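Local atomic coordinates of cell division protein FtsI/penicillin binding protein 2 (Legionella pneumophila subsp. pneumophila ATCC 43290, PDB entry 4ZTK), a protein that probably cross-links peptidoglycan during cell division, as a D,D-transpeptidase of the penicillin-binding protein family. Residues V243-K248 against P301-V306. Sequence-based numbering, arbitrary orientation.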
# COMPACT_ATOMS: atom_id res chain seq x y z
N VAL A 243 7.34 12.00 -14.63
CA VAL A 243 6.45 10.85 -14.51
C VAL A 243 5.63 10.97 -13.23
O VAL A 243 6.17 10.93 -12.13
CB VAL A 243 7.23 9.52 -14.48
CG1 VAL A 243 6.27 8.36 -14.48
CG2 VAL A 243 8.18 9.42 -15.68
N SER A 244 4.32 11.13 -13.37
CA SER A 244 3.46 11.28 -12.20
C SER A 244 3.34 9.96 -11.44
O SER A 244 3.02 8.92 -12.02
CB SER A 244 2.08 11.81 -12.58
OG SER A 244 1.39 10.89 -13.41
N VAL A 245 3.63 10.01 -10.15
CA VAL A 245 3.60 8.82 -9.32
C VAL A 245 2.54 8.96 -8.23
O VAL A 245 2.47 9.99 -7.55
CB VAL A 245 4.97 8.57 -8.65
CG1 VAL A 245 4.95 7.29 -7.85
CG2 VAL A 245 6.08 8.53 -9.69
N ALA A 246 1.71 7.93 -8.09
CA ALA A 246 0.70 7.90 -7.04
C ALA A 246 1.10 6.83 -6.04
O ALA A 246 1.42 5.71 -6.43
CB ALA A 246 -0.66 7.57 -7.63
N GLY A 247 1.11 7.17 -4.75
CA GLY A 247 1.47 6.20 -3.74
C GLY A 247 1.23 6.61 -2.31
O GLY A 247 1.03 7.78 -2.00
N LYS A 248 1.27 5.62 -1.42
CA LYS A 248 1.01 5.84 -0.00
C LYS A 248 1.98 5.05 0.86
O LYS A 248 2.16 3.85 0.68
CB LYS A 248 -0.43 5.43 0.35
CG LYS A 248 -0.77 5.65 1.82
CD LYS A 248 -1.03 7.12 2.11
CE LYS A 248 -1.07 7.41 3.60
NZ LYS A 248 0.27 7.28 4.24
N PRO A 301 11.91 4.77 -1.74
CA PRO A 301 12.98 4.84 -2.74
C PRO A 301 13.15 3.53 -3.51
O PRO A 301 13.57 3.56 -4.66
CB PRO A 301 14.24 5.15 -1.91
CG PRO A 301 13.89 4.79 -0.50
CD PRO A 301 12.42 5.03 -0.38
N VAL A 302 12.81 2.40 -2.89
CA VAL A 302 12.87 1.11 -3.57
C VAL A 302 11.83 1.06 -4.68
O VAL A 302 12.12 0.64 -5.81
CB VAL A 302 12.69 -0.07 -2.59
CG1 VAL A 302 12.62 -1.38 -3.35
CG2 VAL A 302 13.82 -0.10 -1.58
N PHE A 303 10.61 1.49 -4.36
CA PHE A 303 9.54 1.67 -5.34
C PHE A 303 10.04 2.48 -6.54
O PHE A 303 9.82 2.10 -7.69
CB PHE A 303 8.36 2.39 -4.67
CG PHE A 303 7.20 2.70 -5.59
CD1 PHE A 303 7.23 3.78 -6.46
CD2 PHE A 303 6.03 1.94 -5.52
CE1 PHE A 303 6.15 4.07 -7.28
CE2 PHE A 303 4.94 2.24 -6.33
CZ PHE A 303 5.01 3.30 -7.21
N ARG A 304 10.69 3.60 -6.25
CA ARG A 304 11.21 4.49 -7.29
C ARG A 304 12.17 3.78 -8.25
O ARG A 304 12.06 3.91 -9.47
CB ARG A 304 11.92 5.69 -6.66
CG ARG A 304 12.52 6.66 -7.68
CD ARG A 304 13.45 7.66 -7.01
NE ARG A 304 13.91 8.68 -7.94
CZ ARG A 304 15.06 9.34 -7.83
NH1 ARG A 304 15.89 9.08 -6.82
NH2 ARG A 304 15.39 10.27 -8.72
N ASN A 305 13.11 3.01 -7.69
CA ASN A 305 14.10 2.32 -8.51
C ASN A 305 13.47 1.27 -9.42
O ASN A 305 13.85 1.14 -10.58
CB ASN A 305 15.20 1.70 -7.65
CG ASN A 305 16.03 2.75 -6.92
OD1 ASN A 305 16.14 3.89 -7.37
ND2 ASN A 305 16.60 2.36 -5.79
N VAL A 306 12.51 0.52 -8.88
CA VAL A 306 11.82 -0.48 -9.69
C VAL A 306 11.02 0.19 -10.79
O VAL A 306 11.06 -0.22 -11.95
CB VAL A 306 10.89 -1.36 -8.82
CG1 VAL A 306 10.03 -2.25 -9.70
CG2 VAL A 306 11.71 -2.20 -7.85
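Val245 and Phe303 make most of this small, buried apolar contact, which joins the residue leading into edge strand 246-253 to the C-terminal helix 295-310. One methyl of the valine does the touching: CG1 lies 3.5 Å from Phe303 CE1 and 4.0 Å from Phe303 CZ, meeting the far end of the ring obliquely. With CG anti to the backbone N (chi1 178°), the phenylalanine reaches away from its helix and carries the ring across to the strand, although the closest pair of CA atoms, those of Val245 and Arg304, is 9.0 Å apart. Further along the strand the packing thins quickly. Ala246 O stands 4.4 Å from Phe303 CZ, and the methyl of Ala246 points away from the helix and packs on Asn223 and Leu226 of helix 216-231. The looser flank holds Ser244 and Arg304, both partly exposed; the arginine chain runs outward, away from Val245. Lys248, two residues beyond Ala246, turns to another site: its NZ hydrogen-bonds Ser134 OG, and it probably opens the K(T/S)G motif that lines the active site in penicillin-binding proteins. Phe303 is further enclosed by Leu276 of strand 274-281 and by an edge-to-face stack with Phe263 of strand 259-267, while Val302 and Val306 of the same helix touch both strand 274-281 and helix 22-38, which packs alongside it on this face of the five-stranded antiparallel sheet.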